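Local coordinates for protein CDP-archaeol synthase (Aeropyrum pernix K1, PDB 5GUF) that binds CTP and magnesium and probably joins CMP to the lipid phosphate of digeranylgeranylglycerol phosphate, forming CDP-archaeol for archaeal membranes, at residues D48-G54 / R108-E113; G35-D41 / G54-E60; M21-M25 / F126-L131. All coordinates share one frame; numbering follows the deposited sequence.

From the N terminus the chain first passes through M21-M25 in helix 14-29, whose partner, F126-L131 in helix 121-136, arrives only after 100 residues; contact 3 thus closes a long loop that holds both other contacts. Contact 2 comes next, folding G35-D41 back on G54-E60 as the long connection reaches helix 59-80. Contact 1 crosses it: D48-G54 leaves from within the loop of contact 2 and pairs with R108-E113 at the end of helix 84-109. Contacts 1 and 2 share G54, are joined by the R51-D41 salt bridge, and both touch CTP. Contact 3 stays apart from them, joining two helices predicted to span the membrane.

Contact 1. Residues D48-G54 / R108-E113; sequences DGRRLLG and RRLGIE. With CTP (cytidine-5'-triphosphate), chain B.
R108 and R109, at the end of helix 84-109, grip the loop D48-G54 with two differently directed guanidinium groups. CB of R108 rests against R51 O, 3.2 Å away. CG touches R51 O and L53 O, CD lies 3.7 Å from L53 O, and bends at chi2 (-56°) and chi3 (89°) turn the guanidinium toward the nucleotide. NE and NH2 donate to I112 O, a side-on grip that fixes the rotation of the group. At the tip, NH1 is shared between L53 O (2.9 Å) and CTP O2G (2.7 Å, 176°), while NH2 reaches CTP O1G at 2.8 Å. Arginine suits this place because a flat, five-hydrogen donor can hold two carbonyls and a gamma-phosphate at once. With a leucine in its place the gamma-phosphate would probably lose both these bonds, and the L53 and I112 carbonyls would be left without this donor. R109 curls the other way: its NE meets the syn lone pair of D48 OD2 in a nearly straight salt bridge (2.7 Å), NH2 donates to R51 O at 2.8 Å from above that carbonyl's plane, and NH1 to L52 O at 3.2 Å. D48 OD1 also accepts from R50 N, an Asx turn that helps hold the carboxylate. Over a face of the R50 guanidinium lies G111 CA, the positive-phi glycine of a Schellman motif. The loop, which links helices 31-34 and 59-80, is held against the end of helix 84-109; L53 packs on M101 and F105 of that helix, while L110 and I112 touch P119 of the second subunit.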
loop_
_atom_site.group_PDB
_atom_site.type_symbol
_atom_site.label_atom_id
_atom_site.label_comp_id
_atom_site.label_asym_id
_atom_site.label_seq_id
_atom_site.Cartn_x
_atom_site.Cartn_y
_atom_site.Cartn_z
ATOM N N ASP A 48 7.255 24.609 -1.148
ATOM C CA ASP A 48 6.634 24.147 0.086
ATOM C C ASP A 48 7.637 24.001 1.210
ATOM O O ASP A 48 7.266 23.546 2.295
ATOM C CB ASP A 48 5.917 22.818 -0.129
ATOM C CG ASP A 48 6.804 21.769 -0.771
ATOM O OD1 ASP A 48 8.047 21.933 -0.757
ATOM O OD2 ASP A 48 6.251 20.772 -1.283
ATOM N N GLY A 49 8.897 24.368 0.975
ATOM C CA GLY A 49 9.942 24.289 1.972
ATOM C C GLY A 49 10.689 22.976 2.041
ATOM O O GLY A 49 11.631 22.864 2.836
ATOM N N ARG A 50 10.309 21.984 1.247
ATOM C CA ARG A 50 10.891 20.657 1.332
ATOM C C ARG A 50 11.782 20.403 0.124
ATOM O O ARG A 50 11.586 20.979 -0.950
ATOM C CB ARG A 50 9.795 19.583 1.408
ATOM C CG ARG A 50 8.972 19.590 2.697
ATOM C CD ARG A 50 9.860 19.406 3.908
ATOM N NE ARG A 50 9.272 20.017 5.099
ATOM C CZ ARG A 50 9.171 19.434 6.289
ATOM N NH1 ARG A 50 9.631 18.207 6.489
ATOM N NH2 ARG A 50 8.606 20.097 7.289
ATOM N N ARG A 51 12.749 19.504 0.303
ATOM C CA ARG A 51 13.601 19.096 -0.809
ATOM C C ARG A 51 12.759 18.465 -1.911
ATOM O O ARG A 51 11.687 17.906 -1.664
ATOM C CB ARG A 51 14.661 18.112 -0.334
ATOM C CG ARG A 51 15.733 18.747 0.521
ATOM C CD ARG A 51 16.764 19.460 -0.325
ATOM N NE ARG A 51 17.496 18.520 -1.171
ATOM C CZ ARG A 51 18.482 17.718 -0.757
ATOM N NH1 ARG A 51 18.896 17.716 0.511
ATOM N NH2 ARG A 51 19.063 16.906 -1.624
ATOM N N LEU A 52 13.232 18.598 -3.145
ATOM C CA LEU A 52 12.558 17.944 -4.261
ATOM C C LEU A 52 12.537 16.428 -4.068
ATOM O O LEU A 52 11.485 15.786 -4.194
ATOM C CB LEU A 52 13.251 18.323 -5.567
ATOM C CG LEU A 52 12.811 17.574 -6.820
ATOM C CD1 LEU A 52 11.395 17.966 -7.183
ATOM C CD2 LEU A 52 13.779 17.821 -7.977
ATOM N N LEU A 53 13.692 15.843 -3.733
ATOM C CA LEU A 53 13.822 14.421 -3.418
ATOM C C LEU A 53 14.420 14.163 -2.050
ATOM O O LEU A 53 13.967 13.254 -1.351
ATOM C CB LEU A 53 14.675 13.699 -4.478
ATOM C CG LEU A 53 14.063 13.604 -5.889
ATOM C CD1 LEU A 53 14.977 12.823 -6.857
ATOM C CD2 LEU A 53 12.645 13.011 -5.881
ATOM N N GLY A 54 15.414 14.949 -1.638
ATOM C CA GLY A 54 16.135 14.703 -0.412
ATOM C C GLY A 54 17.477 14.050 -0.683
ATOM O O GLY A 54 17.785 13.605 -1.798
ATOM N N ARG A 108 8.329 13.841 0.435
ATOM C CA ARG A 108 8.729 15.225 0.668
ATOM C C ARG A 108 7.534 16.166 0.548
ATOM O O ARG A 108 7.356 17.053 1.388
ATOM C CB ARG A 108 9.842 15.640 -0.306
ATOM C CG ARG A 108 11.184 14.884 -0.189
ATOM C CD ARG A 108 11.837 14.918 1.201
ATOM N NE ARG A 108 11.402 13.823 2.072
ATOM C CZ ARG A 108 11.782 12.552 1.942
ATOM N NH1 ARG A 108 12.607 12.194 0.966
ATOM N NH2 ARG A 108 11.328 11.631 2.785
ATOM N N ARG A 109 6.707 15.991 -0.487
ATOM C CA ARG A 109 5.540 16.850 -0.661
ATOM C C ARG A 109 4.575 16.746 0.515
ATOM O O ARG A 109 3.802 17.678 0.766
ATOM C CB ARG A 109 4.805 16.512 -1.963
ATOM C CG ARG A 109 5.674 16.588 -3.201
ATOM C CD ARG A 109 6.057 18.015 -3.609
ATOM N NE ARG A 109 7.061 18.666 -2.754
ATOM C CZ ARG A 109 8.351 18.323 -2.663
ATOM N NH1 ARG A 109 8.833 17.301 -3.361
ATOM N NH2 ARG A 109 9.164 19.002 -1.855
ATOM N N LEU A 110 4.602 15.632 1.243
ATOM C CA LEU A 110 3.739 15.452 2.401
ATOM C C LEU A 110 4.388 15.920 3.697
ATOM O O LEU A 110 3.813 15.717 4.775
ATOM C CB LEU A 110 3.349 13.982 2.522
ATOM C CG LEU A 110 2.481 13.449 1.393
ATOM C CD1 LEU A 110 2.323 11.961 1.579
ATOM C CD2 LEU A 110 1.127 14.138 1.383
ATOM N N GLY A 111 5.573 16.521 3.621
ATOM C CA GLY A 111 6.303 16.904 4.808
ATOM C C GLY A 111 6.950 15.776 5.578
ATOM O O GLY A 111 7.320 15.969 6.738
ATOM N N ILE A 112 7.124 14.605 4.979
ATOM C CA ILE A 112 7.807 13.507 5.655
ATOM C C ILE A 112 9.307 13.649 5.428
ATOM O O ILE A 112 9.777 13.559 4.288
ATOM C CB ILE A 112 7.308 12.151 5.155
ATOM C CG1 ILE A 112 5.786 12.000 5.346
ATOM C CG2 ILE A 112 8.002 11.077 5.888
ATOM C CD1 ILE A 112 5.196 10.756 4.626
ATOM N N GLU A 113 10.062 13.853 6.508
ATOM C CA GLU A 113 11.490 14.092 6.348
ATOM C C GLU A 113 12.229 12.847 5.885
ATOM O O GLU A 113 11.790 11.713 6.093
ATOM C CB GLU A 113 12.123 14.620 7.634
ATOM C CG GLU A 113 11.570 15.987 8.025
ATOM C CD GLU A 113 11.765 16.352 9.483
ATOM O OE1 GLU A 113 11.316 17.455 9.860
ATOM O OE2 GLU A 113 12.377 15.575 10.241
HETATM N N1 CTP B . 20.137 5.529 -1.684
HETATM C C2 CTP B . 20.887 6.275 -2.590
HETATM N N3 CTP B . 20.400 6.581 -3.852
HETATM C C4 CTP B . 19.164 6.083 -4.240
HETATM C C5 CTP B . 18.428 5.294 -3.348
HETATM C C6 CTP B . 18.847 5.172 -2.019
HETATM O O2 CTP B . 22.004 6.679 -2.274
HETATM N N4 CTP B . 18.699 6.365 -5.455
HETATM C "C1'" CTP B . 20.743 5.187 -0.361
HETATM C "C2'" CTP B . 20.721 6.390 0.569
HETATM O "O2'" CTP B . 21.832 6.305 1.434
HETATM C "C3'" CTP B . 19.466 6.173 1.373
HETATM C "C4'" CTP B . 19.514 4.662 1.559
HETATM O "O4'" CTP B . 20.061 4.151 0.345
HETATM O "O3'" CTP B . 19.505 6.885 2.581
HETATM C "C5'" CTP B . 18.145 4.069 1.897
HETATM O "O5'" CTP B . 17.237 4.220 0.827
HETATM P PA CTP B . 15.791 4.862 1.099
HETATM O O1A CTP B . 15.217 4.150 2.304
HETATM O O2A CTP B . 14.880 4.762 -0.108
HETATM O O3A CTP B . 16.115 6.413 1.406
HETATM P PB CTP B . 15.723 7.175 2.772
HETATM O O1B CTP B . 16.994 7.422 3.559
HETATM O O2B CTP B . 14.738 6.417 3.623
HETATM O O3B CTP B . 15.079 8.553 2.217
HETATM P PG CTP B . 13.513 8.717 1.827
HETATM O O1G CTP B . 12.781 9.269 3.022
HETATM O O2G CTP B . 13.474 9.628 0.639
HETATM O O3G CTP B . 12.900 7.399 1.444
HETATM O O HOH W 1 3.443 19.842 -0.529
#

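Contact 2. Residues G35-D41 / G54-E60; sequences GGRRPVD and GDGKTIE. With CTP (cytidine-5'-triphosphate), chain B.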
loop_
_atom_site.group_PDB
_atom_site.type_symbol
_atom_site.label_atom_id
_atom_site.label_comp_id
_atom_site.label_asym_id
_atom_site.label_seq_id
_atom_site.Cartn_x
_atom_site.Cartn_y
_atom_site.Cartn_z
ATOM N N GLY A 35 26.315 3.573 -0.821
ATOM C CA GLY A 35 26.450 4.916 -0.287
ATOM C C GLY A 35 26.005 5.940 -1.308
ATOM O O GLY A 35 24.909 5.847 -1.879
ATOM N N GLY A 36 26.862 6.913 -1.554
ATOM C CA GLY A 36 26.563 8.032 -2.418
ATOM C C GLY A 36 26.457 9.321 -1.625
ATOM O O GLY A 36 26.094 9.330 -0.443
ATOM N N ARG A 37 26.782 10.423 -2.277
ATOM C CA ARG A 37 26.755 11.707 -1.589
ATOM C C ARG A 37 26.351 12.860 -2.492
ATOM O O ARG A 37 26.211 13.980 -1.994
ATOM C CB ARG A 37 28.128 11.998 -0.957
ATOM C CG ARG A 37 28.164 11.882 0.565
ATOM C CD ARG A 37 28.991 13.010 1.180
ATOM N NE ARG A 37 28.245 14.267 1.267
ATOM C CZ ARG A 37 28.793 15.448 1.536
ATOM N NH1 ARG A 37 28.034 16.536 1.598
ATOM N NH2 ARG A 37 30.102 15.544 1.729
ATOM N N ARG A 38 26.171 12.634 -3.791
ATOM C CA ARG A 38 25.699 13.660 -4.702
ATOM C C ARG A 38 24.203 13.474 -4.908
ATOM O O ARG A 38 23.796 12.509 -5.577
ATOM C CB ARG A 38 26.436 13.581 -6.037
ATOM C CG ARG A 38 27.937 13.731 -5.935
ATOM C CD ARG A 38 28.598 13.521 -7.295
ATOM N NE ARG A 38 30.024 13.229 -7.168
ATOM C CZ ARG A 38 30.998 14.082 -7.472
ATOM N NH1 ARG A 38 30.706 15.292 -7.935
ATOM N NH2 ARG A 38 32.269 13.723 -7.317
ATOM N N PRO A 39 23.356 14.347 -4.364
ATOM C CA PRO A 39 21.909 14.159 -4.520
ATOM C C PRO A 39 21.474 14.302 -5.968
ATOM O O PRO A 39 21.931 15.183 -6.700
ATOM C CB PRO A 39 21.312 15.273 -3.652
ATOM C CG PRO A 39 22.356 16.349 -3.663
ATOM C CD PRO A 39 23.684 15.605 -3.673
ATOM N N VAL A 40 20.565 13.417 -6.372
ATOM C CA VAL A 40 19.924 13.538 -7.677
ATOM C C VAL A 40 19.291 14.918 -7.843
ATOM O O VAL A 40 19.333 15.510 -8.930
ATOM C CB VAL A 40 18.886 12.412 -7.857
ATOM C CG1 VAL A 40 18.194 12.537 -9.197
ATOM C CG2 VAL A 40 19.559 11.044 -7.721
ATOM N N ASP A 41 18.692 15.458 -6.774
ATOM C CA ASP A 41 17.953 16.715 -6.894
ATOM C C ASP A 41 18.846 17.951 -6.763
ATOM O O ASP A 41 18.318 19.060 -6.657
ATOM C CB ASP A 41 16.792 16.775 -5.876
ATOM C CG ASP A 41 17.258 16.936 -4.420
ATOM O OD1 ASP A 41 18.463 17.105 -4.167
ATOM O OD2 ASP A 41 16.401 16.894 -3.505
ATOM N N GLY A 54 15.414 14.949 -1.638
ATOM C CA GLY A 54 16.135 14.703 -0.412
ATOM C C GLY A 54 17.477 14.050 -0.683
ATOM O O GLY A 54 17.785 13.605 -1.798
ATOM N N ASP A 55 18.283 13.984 0.387
ATOM C CA ASP A 55 19.636 13.442 0.295
ATOM C C ASP A 55 19.662 11.931 0.123
ATOM O O ASP A 55 20.706 11.384 -0.229
ATOM C CB ASP A 55 20.449 13.819 1.541
ATOM C CG ASP A 55 20.955 15.247 1.495
ATOM O OD1 ASP A 55 21.095 15.796 0.372
ATOM O OD2 ASP A 55 21.222 15.813 2.580
ATOM N N GLY A 56 18.550 11.245 0.376
ATOM C CA GLY A 56 18.539 9.803 0.272
ATOM C C GLY A 56 18.644 9.274 -1.141
ATOM O O GLY A 56 18.793 8.064 -1.308
ATOM N N LYS A 57 18.565 10.136 -2.151
ATOM C CA LYS A 57 18.608 9.734 -3.556
ATOM C C LYS A 57 19.869 10.344 -4.155
ATOM O O LYS A 57 19.911 11.545 -4.450
ATOM C CB LYS A 57 17.358 10.195 -4.304
ATOM C CG LYS A 57 16.068 9.692 -3.699
ATOM C CD LYS A 57 16.075 8.164 -3.536
ATOM C CE LYS A 57 15.139 7.770 -2.419
ATOM N NZ LYS A 57 15.186 6.372 -1.949
ATOM N N THR A 58 20.897 9.522 -4.329
ATOM C CA THR A 58 22.185 10.001 -4.797
ATOM C C THR A 58 22.449 9.449 -6.188
ATOM O O THR A 58 21.849 8.458 -6.598
ATOM C CB THR A 58 23.296 9.611 -3.818
ATOM O OG1 THR A 58 23.382 8.186 -3.720
ATOM C CG2 THR A 58 22.985 10.169 -2.422
ATOM N N ILE A 59 23.313 10.142 -6.934
ATOM C CA ILE A 59 23.634 9.723 -8.296
ATOM C C ILE A 59 24.447 8.428 -8.275
ATOM O O ILE A 59 24.297 7.567 -9.152
ATOM C CB ILE A 59 24.377 10.852 -9.040
ATOM C CG1 ILE A 59 23.393 11.923 -9.494
ATOM C CG2 ILE A 59 25.085 10.333 -10.282
ATOM C CD1 ILE A 59 23.950 13.317 -9.406
ATOM N N GLU A 60 25.321 8.275 -7.274
ATOM C CA GLU A 60 26.027 7.017 -7.095
ATOM C C GLU A 60 25.041 5.901 -6.793
ATOM O O GLU A 60 25.205 4.769 -7.262
ATOM C CB GLU A 60 27.063 7.140 -5.974
ATOM C CG GLU A 60 27.976 8.361 -6.057
ATOM C CD GLU A 60 27.362 9.629 -5.412
ATOM O OE1 GLU A 60 26.300 10.110 -5.871
ATOM O OE2 GLU A 60 27.938 10.139 -4.429
HETATM N N1 CTP B . 20.137 5.529 -1.684
HETATM C C2 CTP B . 20.887 6.275 -2.590
HETATM N N3 CTP B . 20.400 6.581 -3.852
HETATM C C4 CTP B . 19.164 6.083 -4.240
HETATM C C5 CTP B . 18.428 5.294 -3.348
HETATM C C6 CTP B . 18.847 5.172 -2.019
HETATM O O2 CTP B . 22.004 6.679 -2.274
HETATM N N4 CTP B . 18.699 6.365 -5.455
HETATM C "C1'" CTP B . 20.743 5.187 -0.361
HETATM C "C2'" CTP B . 20.721 6.390 0.569
HETATM O "O2'" CTP B . 21.832 6.305 1.434
HETATM C "C3'" CTP B . 19.466 6.173 1.373
HETATM C "C4'" CTP B . 19.514 4.662 1.559
HETATM O "O4'" CTP B . 20.061 4.151 0.345
HETATM O "O3'" CTP B . 19.505 6.885 2.581
HETATM C "C5'" CTP B . 18.145 4.069 1.897
HETATM O "O5'" CTP B . 17.237 4.220 0.827
HETATM P PA CTP B . 15.791 4.862 1.099
HETATM O O1A CTP B . 15.217 4.150 2.304
HETATM O O2A CTP B . 14.880 4.762 -0.108
HETATM O O3A CTP B . 16.115 6.413 1.406
HETATM P PB CTP B . 15.723 7.175 2.772
HETATM O O1B CTP B . 16.994 7.422 3.559
HETATM O O2B CTP B . 14.738 6.417 3.623
HETATM O O3B CTP B . 15.079 8.553 2.217
HETATM P PG CTP B . 13.513 8.717 1.827
HETATM O O1G CTP B . 12.781 9.269 3.022
HETATM O O2G CTP B . 13.474 9.628 0.639
HETATM O O3G CTP B . 12.900 7.399 1.444
HETATM O O HOH W 2 18.167 13.924 -4.466
#
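G35 leaves helix 31-34 with positive phi and brings its carbonyl O to 3.3 Å from T58 OG1. At G36 a side chain would run into T58 OG1, so only glycine fits this close to the T58 and E60 side chains. Next come two backbone N-H groups for one carboxylate: R37 N donates to E60 OE2, a bond modelled very short, and R38 N is shared by both E60 oxygens on their syn lone pairs (3.1 Å to OE2, 3.3 Å to OE1). The E60 chain, bent at chi2 (85°), presents its carboxylate there. R38 O accepts from I59 N at 2.8 Å, nearly head-on. P39, which has no N-H to give, suits its antiparallel, non-hydrogen-bonded pairing with T58, a single beta bridge flanked by that bond and by V40 N to K57 O (2.8 Å). V40 lays CG2 against the K57 and T58 carbonyls. D41 ends the walk: OD2 takes G54 N at 2.9 Å, while a water links D41 N to G54 O and K57 O, and R51 holds OD1. The residues fixed this way serve CTP: K57 NZ, also paired with D100, reaches the alpha-phosphate, and T58 OG1 donates to base oxygen O2 (2.5 Å) while accepting from G61 N as N-cap of helix 59-80. This loop-to-helix junction forms part of the enzyme's CTP pocket.

Contact 3. Residues M21-M25 / F126-L131; sequences MLPAM and FYLGAL
M21, A24 and M25 of helix 14-29 face F126, Y127 and A130 of helix 121-136 in a roughly antiparallel pair of predicted transmembrane helices, their local axes 9.9 Å apart and inclined at 139°. The centre of the contact is two methyl groups: A24 CB and A130 CB lie 3.6 Å apart, and the small side chains let the backbones approach to 6.3 Å between the CA atoms of A24 and A130. On one flank M21 bends at chi2 (-71°) and chi3, which brings its sulfur beside A130, with SD 4.0 Å from A130 CB. The same sulfur makes a Met-aromatic contact with Y127, 5.2 Å from SD to the centroid of its ring and oblique to it, the two side chains crossing at about a right angle. A flexible, polarisable methionine suits this place, since its long, bendable chain can touch the alanine methyl and the ring at once. Y127 is a buried residue, and its hydroxyl is hydrogen-bonded to A146 O. On the other flank F126 holds CG between backbone N and carbonyl carbon (chi1 84°), a position seldom taken in helices, and swings its ring toward helix 14-29. CD2 comes within 3.9 Å of A24 O, and CE2 lies as close to M25 CA, with M25 CG touching CE2 at a slant; Y127 CB sits over a face of the F126 ring. Around the pair, I92 of helix 84-109 touches both alanines and W141 of strand 140-141 touches M21, Y127 and L131. Both helices are kinked here, 14-29 at P23 and A24, the proline having no N-H to give, and 121-136 at F126 and Y127. The result is an antiparallel transmembrane helix pair in the middle of the bundle, close only where the two alanines meet.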
loop_
_atom_site.group_PDB
_atom_site.type_symbol
_atom_site.label_atom_id
_atom_site.label_comp_id
_atom_site.label_asym_id
_atom_site.label_seq_id
_atom_site.Cartn_x
_atom_site.Cartn_y
_atom_site.Cartn_z
ATOM N N MET A 21 11.318 -10.064 -11.309
ATOM C CA MET A 21 11.469 -8.905 -10.439
ATOM C C MET A 21 12.796 -8.841 -9.687
ATOM O O MET A 21 13.112 -7.782 -9.123
ATOM C CB MET A 21 10.337 -8.877 -9.421
ATOM C CG MET A 21 9.000 -8.465 -10.003
ATOM S SD MET A 21 8.976 -6.702 -10.421
ATOM C CE MET A 21 8.872 -6.794 -12.206
ATOM N N LEU A 22 13.569 -9.929 -9.640
ATOM C CA LEU A 22 14.797 -9.911 -8.848
ATOM C C LEU A 22 15.777 -8.826 -9.285
ATOM O O LEU A 22 16.460 -8.267 -8.415
ATOM C CB LEU A 22 15.453 -11.301 -8.855
ATOM C CG LEU A 22 15.038 -12.202 -7.675
ATOM C CD1 LEU A 22 15.324 -13.674 -7.951
ATOM C CD2 LEU A 22 15.710 -11.777 -6.377
ATOM N N PRO A 23 15.905 -8.479 -10.566
ATOM C CA PRO A 23 16.730 -7.302 -10.899
ATOM C C PRO A 23 16.245 -6.017 -10.254
ATOM O O PRO A 23 17.069 -5.196 -9.835
ATOM C CB PRO A 23 16.639 -7.241 -12.432
ATOM C CG PRO A 23 16.494 -8.681 -12.821
ATOM C CD PRO A 23 15.648 -9.325 -11.745
ATOM N N ALA A 24 14.928 -5.814 -10.168
ATOM C CA ALA A 24 14.391 -4.621 -9.514
ATOM C C ALA A 24 14.680 -4.638 -8.014
ATOM O O ALA A 24 15.104 -3.629 -7.442
ATOM C CB ALA A 24 12.884 -4.528 -9.771
ATOM N N MET A 25 14.424 -5.776 -7.361
ATOM C CA MET A 25 14.761 -5.938 -5.951
ATOM C C MET A 25 16.232 -5.627 -5.704
ATOM O O MET A 25 16.587 -4.947 -4.734
ATOM C CB MET A 25 14.446 -7.364 -5.504
ATOM C CG MET A 25 12.971 -7.647 -5.289
ATOM S SD MET A 25 12.680 -9.350 -4.751
ATOM C CE MET A 25 12.310 -10.142 -6.305
ATOM N N PHE A 126 9.216 0.961 -5.446
ATOM C CA PHE A 126 10.081 0.415 -6.483
ATOM C C PHE A 126 9.407 -0.749 -7.204
ATOM O O PHE A 126 9.622 -0.944 -8.407
ATOM C CB PHE A 126 11.417 -0.042 -5.871
ATOM C CG PHE A 126 11.348 -1.408 -5.290
ATOM C CD1 PHE A 126 10.904 -1.597 -3.996
ATOM C CD2 PHE A 126 11.646 -2.527 -6.063
ATOM C CE1 PHE A 126 10.796 -2.876 -3.469
ATOM C CE2 PHE A 126 11.520 -3.800 -5.537
ATOM C CZ PHE A 126 11.104 -3.962 -4.229
ATOM N N TYR A 127 8.615 -1.542 -6.474
ATOM C CA TYR A 127 7.898 -2.656 -7.080
ATOM C C TYR A 127 6.884 -2.170 -8.103
ATOM O O TYR A 127 6.726 -2.786 -9.166
ATOM C CB TYR A 127 7.213 -3.485 -5.993
ATOM C CG TYR A 127 6.235 -4.514 -6.507
ATOM C CD1 TYR A 127 6.680 -5.677 -7.115
ATOM C CD2 TYR A 127 4.858 -4.326 -6.380
ATOM C CE1 TYR A 127 5.789 -6.625 -7.585
ATOM C CE2 TYR A 127 3.961 -5.271 -6.851
ATOM C CZ TYR A 127 4.440 -6.417 -7.460
ATOM O OH TYR A 127 3.567 -7.374 -7.938
ATOM N N LEU A 128 6.205 -1.057 -7.803
ATOM C CA LEU A 128 5.183 -0.488 -8.679
ATOM C C LEU A 128 5.793 0.146 -9.926
ATOM O O LEU A 128 5.235 0.022 -11.022
ATOM C CB LEU A 128 4.359 0.548 -7.898
ATOM C CG LEU A 128 3.476 0.022 -6.751
ATOM C CD1 LEU A 128 2.960 1.138 -5.837
ATOM C CD2 LEU A 128 2.306 -0.799 -7.314
ATOM N N GLY A 129 6.923 0.840 -9.783
ATOM C CA GLY A 129 7.633 1.310 -10.964
ATOM C C GLY A 129 8.111 0.168 -11.851
ATOM O O GLY A 129 7.953 0.200 -13.073
ATOM N N ALA A 130 8.708 -0.856 -11.244
ATOM C CA ALA A 130 9.200 -1.994 -12.016
ATOM C C ALA A 130 8.048 -2.736 -12.685
ATOM O O ALA A 130 8.116 -3.074 -13.875
ATOM C CB ALA A 130 9.998 -2.934 -11.112
ATOM N N LEU A 131 6.971 -2.970 -11.934
ATOM C CA LEU A 131 5.762 -3.565 -12.496
ATOM C C LEU A 131 5.221 -2.758 -13.676
ATOM O O LEU A 131 4.828 -3.336 -14.699
ATOM C CB LEU A 131 4.697 -3.695 -11.405
ATOM C CG LEU A 131 3.347 -4.263 -11.827
ATOM C CD1 LEU A 131 3.432 -5.782 -11.930
ATOM C CD2 LEU A 131 2.309 -3.865 -10.804
#